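Local coordinates for protein jasmonate-induced oxygenase 2 (Arabidopsis thaliana, PDB 6LSV) that oxidises the plant defence hormone jasmonate to 12-hydroxyjasmonate, using iron, 2-oxoglutarate and oxygen, at residues Q246-D250 against D251-T255; N96-E99 against F100-P104; Q342-S345 against H346-S349; G188-E191 against D192-Q195. One frame throughout, in Å; residues are numbered along the deposited sequence.

Contact 1: residues Q246-D250 against D251-T255; sequences QVRKD and DTWIT
Arg248 and Trp253 face each other across a beta hairpin as a non-hydrogen-bonded pair, and Arg248 lays its CB over the indole. That carbon sits 3.6 Å from the centroid of the Trp253 six-membered ring, almost on the ring normal, which makes a CH-pi contact. With CG anti to the backbone N (chi1 -179°), the Arg248 chain then bends and brings the edge of its guanidinium up to Trp253 CZ2, the two planes 79° apart. At its end NH1 forms a salt bridge with Asp251 OD1 at 3.2 Å, while NE pairs with Glu283, giving the guanidinium two acidic partners.

On the same face of the hairpin, the side chain of Gln246 crosses that of Trp253 at about a right angle, OE1 coming up to Trp253 CB, with amide and indole planes nearly parallel. Its NE2 points to Thr255 OG1; the modelled separation is too short to be taken literally. OE1 is held by Arg285, which also makes a cation-pi contact with Trp253. Beneath lies the backbone ladder. Val247 and Ile254 exchange two bonds, Val247 N to Ile254 O at 3.0 Å and Ile254 N to Val247 O at 2.9 Å. Lys249 and Thr252 also bond in both directions, Lys249 N to Thr252 O at 3.0 Å and the longer Thr252 N to Lys249 O at 3.3 Å, enclosing a turn in which Asp250 and Asp251 both have positive phi, as in type I'.

On the other face, Val247 lies beside the iron ligand His284. Lys249 leads away, its NZ bonded to Gly74 O and in a cation-pi contact with Trp75. Strand 245-248 is the middle member of a three-stranded antiparallel sheet, between strand 253-255 and strand 284-286.

Contact 2: residues N96-E99 against F100-P104; sequences NWRE and FFHMP
The amide N of Phe101 donates to Trp97 O at 2.9 Å, an i to i+4 helical bond. Phe100 N to Asn96 O (3.0 Å) and His102 N to Arg98 O (2.9 Å) continue the series, and Glu99 O receives weak bonds from His102 N and Met103 N as the chain leaves the helix.

Three aromatic side chains cluster on one side of the helix, Trp97 meeting Phe100 three residues on and Phe101 four residues on. The indole of Trp97 turns its edge to the face of Phe100 in an offset edge-to-face pair, centroids 5.6 Å apart and planes at 81°. CE3 of Trp97 touches Phe100 CD2 and also Phe101 CE2, so one indole carbon meets both phenyl rings. On another side of the helix, Arg98 and His102 run alongside each other. A chi1 of -174° swings Arg98 CG opposite its own amide nitrogen and over the imidazole of His102, 3.8 Å from the ring centroid, in a CH-pi contact. Beyond it Glu293 joins the two polar ends, forming a salt bridge with Arg98 NH1 and a hydrogen bond with His102 NE2; Glu95 pairs with Arg98 NE.

Trp97 and Phe101 both rest on Val209 of strand 204-212, which also carries Asn210, which binds 2-oxoglutarate. This is an amphipathic helix of the N-terminal region packed, through its aromatic side, against the jelly-roll core of a plant 2-oxoglutarate-dependent dioxygenase.

Contact 3: residues Q342-S345 against H346-S349; sequences QGKS and HVES
Lys344 runs beside Val347 at the start of a short helix. Its CB lies 4.2 Å from Glu348 OE2, a loose approach. The chain then bends at chi3 (52°), bringing CE to within 3.8 Å of Val347 CG1, the two side chains lying abreast and heading the same way. The tip, NZ, leaves both and donates to Ser281 O and Gln272 OE1, so the ammonium group is tied to other parts of the fold, while the Glu348 carboxylate, with OE2 4.8 Å from Lys344 NZ, makes no salt bridge with it.

Lys344 is the N-cap residue, and its carbonyl oxygen accepts Glu348 N at 3.1 Å; Ser345 O accepts Ser349 N at 3.0 Å. Gln342 begins a type II' turn ending at Ser345, with Gly343 at positive phi. Its carbonyl oxygen is gripped twice by Ser345, by the backbone N at 3.3 Å and by OG at 2.8 Å, which ties the serine side chain back across the turn. Gln342 also places its CB over one face of His346, 4.1 Å from the ring centroid, a CH-pi contact, with the amide plane nearly perpendicular to the imidazole. Gln339 serves both ends of this pair: its OE1 bonds to His346 NE2, and its carbonyl takes Gln342 NE2.

His346 and Val347 lean on Tyr332 of helix 329-332, Val347 also meets helix 269-274, and Gly343 bonds through its backbone to Pro226, next to the iron ligand His227.

Contact 4: residues G188-E191 against D192-Q195; sequences GLKE and DKFQ
A type I beta turn from Lys190 to Lys193 leads into helix 193-197, closed by Lys193 N to Lys190 O at 2.8 Å. Asp192 occupies the N-cap position, yet its side chain makes no capping bond: OD1 forms a salt bridge with Lys190 NZ at 3.4 Å, the hydrogen bond within it weak, and the two side chains lie next to each other. Lys193 NZ stands 4.1 Å from Lys190 NZ, and Glu196, which pairs with Lys193, would offset some of that like charge.

On the apolar side, Leu189 CB packs on Lys193 CB at 3.8 Å. Chi1 of -48° sets Leu189 CG opposite its carbonyl carbon, which lets CD1 reach both Lys193 CG and Phe194 CE1, the latter at 3.9 Å, and leucine and phenylalanine meet at about a right angle. A water bridges Glu191 O and Gln195 N, donating to the first and accepting from the second, and spans the start of the helix.

Gly188, the C' residue of a Schellman motif, ends the long helix 161-186. Phe194 touches Met180 and Leu183 of that helix, and like Leu189 it meets Leu312, so the turn connects helix 161-186 to helix 193-197, which packs back on it through Phe194.

Along the chain the order is contact 2, contact 4, contact 1, contact 3, and none of the four touches another. Contacts 1 and 3 are nearest, centres about 16 Å apart and nearest atoms about 6 Å; each lies close to an iron ligand, His284 for the hairpin and His227 for the short C-terminal helix. Contacts 2 and 4 lie farthest apart, about 40 Å between centres and on opposite sides of the chain's centre. Contact 2 belongs to helix 87-102, and contact 4 joins helix 161-186 to helix 193-197. Contacts 1 and 3 thus lie in the shell behind the iron ligands, whereas contact 2 packs on strand 204-212 of the eight-stranded sheet and contact 4 lies away from the active site.

Contact 1: residues Q246-D250 against D251-T255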
loop_
_atom_site.group_PDB
_atom_site.type_symbol
_atom_site.label_atom_id
_atom_site.label_comp_id
_atom_site.label_asym_id
_atom_site.label_seq_id
_atom_site.Cartn_x
_atom_site.Cartn_y
_atom_site.Cartn_z
ATOM N N GLN A 246 6.554 -1.936 -9.502
ATOM C CA GLN A 246 6.313 -2.985 -10.482
ATOM C C GLN A 246 5.097 -3.800 -10.068
ATOM O O GLN A 246 4.969 -4.176 -8.901
ATOM C CB GLN A 246 7.534 -3.899 -10.629
ATOM C CG GLN A 246 8.778 -3.194 -11.135
ATOM C CD GLN A 246 9.809 -4.165 -11.665
ATOM O OE1 GLN A 246 10.066 -5.201 -11.057
ATOM N NE2 GLN A 246 10.404 -3.839 -12.807
ATOM N N VAL A 247 4.210 -4.070 -11.021
ATOM C CA VAL A 247 3.046 -4.916 -10.794
ATOM C C VAL A 247 3.221 -6.190 -11.607
ATOM O O VAL A 247 3.869 -6.193 -12.661
ATOM C CB VAL A 247 1.723 -4.204 -11.153
ATOM C CG1 VAL A 247 1.617 -2.867 -10.429
ATOM C CG2 VAL A 247 1.615 -4.004 -12.653
ATOM N N ARG A 248 2.654 -7.284 -11.112
ATOM C CA ARG A 248 2.808 -8.581 -11.755
ATOM C C ARG A 248 1.521 -8.977 -12.464
ATOM O O ARG A 248 0.440 -8.955 -11.863
ATOM C CB ARG A 248 3.206 -9.660 -10.749
ATOM C CG ARG A 248 3.406 -11.021 -11.395
ATOM C CD ARG A 248 2.896 -12.136 -10.512
ATOM N NE ARG A 248 3.881 -12.508 -9.505
ATOM C CZ ARG A 248 4.128 -13.760 -9.136
ATOM N NH1 ARG A 248 3.455 -14.757 -9.692
ATOM N NH2 ARG A 248 5.042 -14.016 -8.208
ATOM N N LYS A 249 1.648 -9.337 -13.742
ATOM C CA LYS A 249 0.549 -9.864 -14.545
ATOM C C LYS A 249 0.991 -11.193 -15.141
ATOM O O LYS A 249 1.766 -11.215 -16.101
ATOM C CB LYS A 249 0.150 -8.891 -15.649
ATOM C CG LYS A 249 -1.038 -9.356 -16.479
ATOM C CD LYS A 249 -2.306 -9.446 -15.647
ATOM C CE LYS A 249 -3.479 -9.910 -16.494
ATOM N NZ LYS A 249 -4.522 -10.578 -15.669
ATOM N N ASP A 250 0.501 -12.294 -14.574
ATOM C CA ASP A 250 0.771 -13.647 -15.068
ATOM C C ASP A 250 2.272 -13.884 -15.252
ATOM O O ASP A 250 2.765 -14.129 -16.356
ATOM C CB ASP A 250 0.006 -13.911 -16.369
ATOM C CG ASP A 250 -1.499 -13.960 -16.164
ATOM O OD1 ASP A 250 -1.947 -14.406 -15.084
ATOM O OD2 ASP A 250 -2.235 -13.546 -17.081
ATOM N N ASP A 251 2.997 -13.792 -14.135
ATOM C CA ASP A 251 4.427 -14.089 -14.041
ATOM C C ASP A 251 5.307 -13.087 -14.783
ATOM O O ASP A 251 6.461 -13.395 -15.091
ATOM C CB ASP A 251 4.740 -15.510 -14.533
ATOM C CG ASP A 251 4.117 -16.584 -13.661
ATOM O OD1 ASP A 251 3.888 -16.325 -12.460
ATOM O OD2 ASP A 251 3.857 -17.692 -14.179
ATOM N N THR A 252 4.807 -11.891 -15.077
ATOM C CA THR A 252 5.601 -10.845 -15.711
ATOM C C THR A 252 5.620 -9.621 -14.806
ATOM O O THR A 252 4.561 -9.128 -14.406
ATOM C CB THR A 252 5.046 -10.474 -17.091
ATOM O OG1 THR A 252 5.099 -11.616 -17.954
ATOM C CG2 THR A 252 5.859 -9.345 -17.710
ATOM N N TRP A 253 6.815 -9.138 -14.484
ATOM C CA TRP A 253 6.962 -7.954 -13.648
ATOM C C TRP A 253 7.094 -6.728 -14.544
ATOM O O TRP A 253 8.033 -6.629 -15.340
ATOM C CB TRP A 253 8.163 -8.097 -12.712
ATOM C CG TRP A 253 7.865 -8.990 -11.542
ATOM C CD1 TRP A 253 8.310 -10.268 -11.344
ATOM C CD2 TRP A 253 7.032 -8.679 -10.417
ATOM N NE1 TRP A 253 7.815 -10.765 -10.160
ATOM C CE2 TRP A 253 7.027 -9.809 -9.573
ATOM C CE3 TRP A 253 6.293 -7.552 -10.040
ATOM C CZ2 TRP A 253 6.311 -9.844 -8.379
ATOM C CZ3 TRP A 253 5.583 -7.590 -8.856
ATOM C CH2 TRP A 253 5.598 -8.728 -8.038
ATOM N N ILE A 254 6.149 -5.802 -14.414
ATOM C CA ILE A 254 6.019 -4.658 -15.308
ATOM C C ILE A 254 6.249 -3.386 -14.506
ATOM O O ILE A 254 5.579 -3.155 -13.494
ATOM C CB ILE A 254 4.636 -4.637 -15.985
ATOM C CG1 ILE A 254 4.394 -5.953 -16.723
ATOM C CG2 ILE A 254 4.522 -3.462 -16.933
ATOM C CD1 ILE A 254 2.935 -6.330 -16.836
ATOM N N THR A 255 7.189 -2.561 -14.963
ATOM C CA THR A 255 7.500 -1.311 -14.283
ATOM C C THR A 255 6.513 -0.227 -14.700
ATOM O O THR A 255 6.262 -0.026 -15.892
ATOM C CB THR A 255 8.930 -0.874 -14.596
ATOM O OG1 THR A 255 9.826 -1.968 -14.359
ATOM C CG2 THR A 255 9.330 0.304 -13.724
#

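Contact 2: residues N96-E99 against F100-P104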
loop_
_atom_site.group_PDB
_atom_site.type_symbol
_atom_site.label_atom_id
_atom_site.label_comp_id
_atom_site.label_asym_id
_atom_site.label_seq_id
_atom_site.Cartn_x
_atom_site.Cartn_y
_atom_site.Cartn_z
ATOM N N ASN A 96 7.436 17.012 1.933
ATOM C CA ASN A 96 7.482 16.991 3.392
ATOM C C ASN A 96 8.066 15.679 3.897
ATOM O O ASN A 96 8.950 15.670 4.760
ATOM C CB ASN A 96 6.084 17.208 3.969
ATOM C CG ASN A 96 5.788 18.666 4.240
ATOM O OD1 ASN A 96 5.796 19.106 5.388
ATOM N ND2 ASN A 96 5.525 19.426 3.184
ATOM N N TRP A 97 7.578 14.554 3.369
ATOM C CA TRP A 97 8.100 13.259 3.794
ATOM C C TRP A 97 9.534 13.060 3.322
ATOM O O TRP A 97 10.367 12.524 4.064
ATOM C CB TRP A 97 7.196 12.134 3.288
ATOM C CG TRP A 97 5.993 11.929 4.159
ATOM C CD1 TRP A 97 4.705 12.291 3.882
ATOM C CD2 TRP A 97 5.970 11.330 5.459
ATOM N NE1 TRP A 97 3.883 11.950 4.931
ATOM C CE2 TRP A 97 4.636 11.360 5.911
ATOM C CE3 TRP A 97 6.950 10.770 6.284
ATOM C CZ2 TRP A 97 4.257 10.845 7.148
ATOM C CZ3 TRP A 97 6.570 10.264 7.511
ATOM C CH2 TRP A 97 5.236 10.306 7.932
ATOM N N ARG A 98 9.847 13.491 2.098
ATOM C CA ARG A 98 11.229 13.419 1.634
ATOM C C ARG A 98 12.158 14.177 2.571
ATOM O O ARG A 98 13.263 13.711 2.873
ATOM C CB ARG A 98 11.343 13.966 0.211
ATOM C CG ARG A 98 12.730 13.791 -0.388
ATOM C CD ARG A 98 12.949 14.684 -1.601
ATOM N NE ARG A 98 11.912 14.535 -2.623
ATOM C CZ ARG A 98 11.775 13.468 -3.403
ATOM N NH1 ARG A 98 12.605 12.437 -3.278
ATOM N NH2 ARG A 98 10.805 13.429 -4.308
ATOM N N GLU A 99 11.721 15.347 3.048
ATOM C CA GLU A 99 12.517 16.110 4.004
ATOM C C GLU A 99 12.682 15.347 5.313
ATOM O O GLU A 99 13.759 15.366 5.921
ATOM C CB GLU A 99 11.868 17.473 4.246
ATOM C CG GLU A 99 12.456 18.271 5.403
ATOM C CD GLU A 99 13.886 18.721 5.146
ATOM O OE1 GLU A 99 14.075 19.712 4.407
ATOM O OE2 GLU A 99 14.819 18.088 5.688
ATOM N N PHE A 100 11.624 14.665 5.759
ATOM C CA PHE A 100 11.720 13.852 6.967
ATOM C C PHE A 100 12.775 12.764 6.814
ATOM O O PHE A 100 13.587 12.537 7.717
ATOM C CB PHE A 100 10.357 13.240 7.295
ATOM C CG PHE A 100 10.394 12.247 8.423
ATOM C CD1 PHE A 100 10.424 12.676 9.741
ATOM C CD2 PHE A 100 10.398 10.886 8.165
ATOM C CE1 PHE A 100 10.460 11.765 10.781
ATOM C CE2 PHE A 100 10.433 9.970 9.201
ATOM C CZ PHE A 100 10.462 10.410 10.511
ATOM N N PHE A 101 12.787 12.086 5.666
ATOM C CA PHE A 101 13.734 11.001 5.457
ATOM C C PHE A 101 15.135 11.491 5.118
ATOM O O PHE A 101 16.087 10.710 5.221
ATOM C CB PHE A 101 13.223 10.065 4.362
ATOM C CG PHE A 101 12.102 9.173 4.811
ATOM C CD1 PHE A 101 12.339 8.139 5.704
ATOM C CD2 PHE A 101 10.808 9.374 4.350
ATOM C CE1 PHE A 101 11.309 7.315 6.127
ATOM C CE2 PHE A 101 9.772 8.552 4.767
ATOM C CZ PHE A 101 10.024 7.522 5.659
ATOM N N HIS A 102 15.288 12.754 4.720
ATOM C CA HIS A 102 16.617 13.321 4.521
ATOM C C HIS A 102 17.268 13.769 5.822
ATOM O O HIS A 102 18.474 14.036 5.830
ATOM C CB HIS A 102 16.553 14.492 3.542
ATOM C CG HIS A 102 16.393 14.066 2.117
ATOM N ND1 HIS A 102 16.252 14.962 1.081
ATOM C CD2 HIS A 102 16.348 12.834 1.559
ATOM C CE1 HIS A 102 16.129 14.300 -0.056
ATOM N NE2 HIS A 102 16.185 13.007 0.207
ATOM N N MET A 103 16.502 13.853 6.912
ATOM C CA MET A 103 17.030 14.069 8.253
ATOM C C MET A 103 18.083 13.021 8.583
ATOM O O MET A 103 18.061 11.918 8.019
ATOM C CB MET A 103 15.910 13.999 9.288
ATOM C CG MET A 103 15.248 15.310 9.611
ATOM S SD MET A 103 14.665 15.253 11.308
ATOM C CE MET A 103 13.413 13.978 11.195
ATOM N N PRO A 104 19.019 13.322 9.481
ATOM C CA PRO A 104 19.909 12.274 9.990
ATOM C C PRO A 104 19.104 11.140 10.610
ATOM O O PRO A 104 18.055 11.363 11.219
ATOM C CB PRO A 104 20.758 13.004 11.035
ATOM C CG PRO A 104 20.745 14.433 10.589
ATOM C CD PRO A 104 19.389 14.660 9.977
#

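Contact 3: residues Q342-S345 against H346-S349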
loop_
_atom_site.group_PDB
_atom_site.type_symbol
_atom_site.label_atom_id
_atom_site.label_comp_id
_atom_site.label_asym_id
_atom_site.label_seq_id
_atom_site.Cartn_x
_atom_site.Cartn_y
_atom_site.Cartn_z
ATOM N N GLN A 342 4.592 -11.784 1.532
ATOM C CA GLN A 342 4.593 -13.154 1.036
ATOM C C GLN A 342 3.800 -13.264 -0.261
ATOM O O GLN A 342 3.150 -14.283 -0.514
ATOM C CB GLN A 342 4.035 -14.119 2.083
ATOM C CG GLN A 342 4.847 -14.217 3.364
ATOM C CD GLN A 342 6.314 -14.536 3.125
ATOM O OE1 GLN A 342 6.685 -15.135 2.114
ATOM N NE2 GLN A 342 7.160 -14.135 4.067
ATOM N N GLY A 343 3.841 -12.226 -1.092
ATOM C CA GLY A 343 3.090 -12.260 -2.334
ATOM C C GLY A 343 1.600 -12.283 -2.069
ATOM O O GLY A 343 1.095 -11.622 -1.155
ATOM N N LYS A 344 0.880 -13.063 -2.875
ATOM C CA LYS A 344 -0.550 -13.267 -2.696
ATOM C C LYS A 344 -0.864 -14.587 -2.001
ATOM O O LYS A 344 -1.995 -15.077 -2.095
ATOM C CB LYS A 344 -1.271 -13.194 -4.044
ATOM C CG LYS A 344 -1.133 -11.855 -4.753
ATOM C CD LYS A 344 -2.260 -11.637 -5.748
ATOM C CE LYS A 344 -3.620 -11.857 -5.102
ATOM N NZ LYS A 344 -4.732 -11.291 -5.915
ATOM N N SER A 345 0.114 -15.176 -1.308
ATOM C CA SER A 345 -0.135 -16.435 -0.620
ATOM C C SER A 345 -1.023 -16.254 0.603
ATOM O O SER A 345 -1.648 -17.225 1.048
ATOM C CB SER A 345 1.187 -17.097 -0.219
ATOM O OG SER A 345 1.850 -16.363 0.793
ATOM N N HIS A 346 -1.100 -15.035 1.149
ATOM C CA HIS A 346 -1.953 -14.797 2.309
ATOM C C HIS A 346 -3.430 -14.939 1.947
ATOM O O HIS A 346 -4.189 -15.612 2.653
ATOM C CB HIS A 346 -1.668 -13.415 2.900
ATOM C CG HIS A 346 -0.369 -13.325 3.640
ATOM N ND1 HIS A 346 0.434 -12.204 3.603
ATOM C CD2 HIS A 346 0.267 -14.216 4.438
ATOM C CE1 HIS A 346 1.509 -12.410 4.343
ATOM N NE2 HIS A 346 1.431 -13.623 4.863
ATOM N N VAL A 347 -3.856 -14.321 0.841
ATOM C CA VAL A 347 -5.262 -14.410 0.459
ATOM C C VAL A 347 -5.571 -15.748 -0.213
ATOM O O VAL A 347 -6.689 -16.263 -0.094
ATOM C CB VAL A 347 -5.659 -13.219 -0.439
ATOM C CG1 VAL A 347 -4.866 -13.222 -1.736
ATOM C CG2 VAL A 347 -7.160 -13.229 -0.722
ATOM N N GLU A 348 -4.604 -16.345 -0.910
ATOM C CA GLU A 348 -4.885 -17.614 -1.571
ATOM C C GLU A 348 -4.917 -18.779 -0.589
ATOM O O GLU A 348 -5.638 -19.755 -0.822
ATOM C CB GLU A 348 -3.871 -17.861 -2.687
ATOM C CG GLU A 348 -4.418 -17.490 -4.065
ATOM C CD GLU A 348 -3.373 -16.863 -4.965
ATOM O OE1 GLU A 348 -2.183 -17.206 -4.808
ATOM O OE2 GLU A 348 -3.735 -16.027 -5.825
ATOM N N SER A 349 -4.168 -18.702 0.512
ATOM C CA SER A 349 -4.353 -19.675 1.582
ATOM C C SER A 349 -5.631 -19.432 2.372
ATOM O O SER A 349 -5.954 -20.225 3.265
ATOM C CB SER A 349 -3.154 -19.658 2.528
ATOM O OG SER A 349 -3.231 -18.556 3.411
#

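Contact 4: residues G188-E191 against D192-Q195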
loop_
_atom_site.group_PDB
_atom_site.type_symbol
_atom_site.label_atom_id
_atom_site.label_comp_id
_atom_site.label_asym_id
_atom_site.label_seq_id
_atom_site.Cartn_x
_atom_site.Cartn_y
_atom_site.Cartn_z
ATOM N N GLY A 188 -22.670 -4.308 -10.259
ATOM C CA GLY A 188 -24.118 -4.367 -10.300
ATOM C C GLY A 188 -24.788 -4.250 -8.950
ATOM O O GLY A 188 -25.924 -4.706 -8.789
ATOM N N LEU A 189 -24.113 -3.657 -7.971
ATOM C CA LEU A 189 -24.648 -3.495 -6.628
ATOM C C LEU A 189 -25.120 -2.063 -6.409
ATOM O O LEU A 189 -24.788 -1.152 -7.172
ATOM C CB LEU A 189 -23.596 -3.849 -5.574
ATOM C CG LEU A 189 -22.811 -5.152 -5.729
ATOM C CD1 LEU A 189 -21.537 -5.099 -4.902
ATOM C CD2 LEU A 189 -23.658 -6.340 -5.321
ATOM N N LYS A 190 -25.908 -1.877 -5.349
ATOM C CA LYS A 190 -26.204 -0.538 -4.860
ATOM C C LYS A 190 -24.908 0.243 -4.726
ATOM O O LYS A 190 -23.914 -0.269 -4.206
ATOM C CB LYS A 190 -26.916 -0.608 -3.507
ATOM C CG LYS A 190 -28.321 -1.168 -3.562
ATOM C CD LYS A 190 -28.848 -1.464 -2.167
ATOM C CE LYS A 190 -28.893 -0.210 -1.315
ATOM N NZ LYS A 190 -28.175 -0.408 -0.028
ATOM N N GLU A 191 -24.916 1.489 -5.204
ATOM C CA GLU A 191 -23.665 2.228 -5.320
ATOM C C GLU A 191 -22.962 2.409 -3.981
ATOM O O GLU A 191 -21.770 2.728 -3.962
ATOM C CB GLU A 191 -23.915 3.586 -5.975
ATOM C CG GLU A 191 -24.629 4.589 -5.094
ATOM C CD GLU A 191 -24.477 6.011 -5.605
ATOM O OE1 GLU A 191 -24.162 6.911 -4.796
ATOM O OE2 GLU A 191 -24.667 6.222 -6.823
ATOM N N ASP A 192 -23.658 2.190 -2.863
ATOM C CA ASP A 192 -23.062 2.311 -1.539
ATOM C C ASP A 192 -22.902 0.961 -0.847
ATOM O O ASP A 192 -22.767 0.910 0.380
ATOM C CB ASP A 192 -23.886 3.264 -0.669
ATOM C CG ASP A 192 -25.200 2.653 -0.209
ATOM O OD1 ASP A 192 -25.785 1.842 -0.959
ATOM O OD2 ASP A 192 -25.652 2.992 0.906
ATOM N N LYS A 193 -22.900 -0.135 -1.613
ATOM C CA LYS A 193 -22.812 -1.464 -1.013
ATOM C C LYS A 193 -21.452 -1.700 -0.359
ATOM O O LYS A 193 -21.380 -2.255 0.743
ATOM C CB LYS A 193 -23.106 -2.533 -2.068
ATOM C CG LYS A 193 -23.099 -3.966 -1.545
ATOM C CD LYS A 193 -23.995 -4.145 -0.321
ATOM C CE LYS A 193 -25.464 -3.893 -0.640
ATOM N NZ LYS A 193 -26.348 -4.080 0.550
ATOM N N PHE A 194 -20.363 -1.285 -1.016
ATOM C CA PHE A 194 -19.037 -1.442 -0.421
ATOM C C PHE A 194 -18.899 -0.597 0.838
ATOM O O PHE A 194 -18.434 -1.083 1.875
ATOM C CB PHE A 194 -17.947 -1.067 -1.425
ATOM C CG PHE A 194 -17.553 -2.184 -2.342
ATOM C CD1 PHE A 194 -18.403 -3.253 -2.566
ATOM C CD2 PHE A 194 -16.330 -2.160 -2.992
ATOM C CE1 PHE A 194 -18.038 -4.282 -3.413
ATOM C CE2 PHE A 194 -15.961 -3.186 -3.840
ATOM C CZ PHE A 194 -16.817 -4.250 -4.050
ATOM N N GLN A 195 -19.286 0.681 0.758
ATOM C CA GLN A 195 -19.252 1.540 1.937
ATOM C C GLN A 195 -20.035 0.928 3.087
ATOM O O GLN A 195 -19.651 1.075 4.253
ATOM C CB GLN A 195 -19.808 2.923 1.601
ATOM C CG GLN A 195 -19.378 3.993 2.581
ATOM C CD GLN A 195 -17.910 4.312 2.448
ATOM O OE1 GLN A 195 -17.426 4.582 1.349
ATOM N NE2 GLN A 195 -17.187 4.274 3.562
HETATM O O HOH W 1 -19.363 2.422 -1.756
#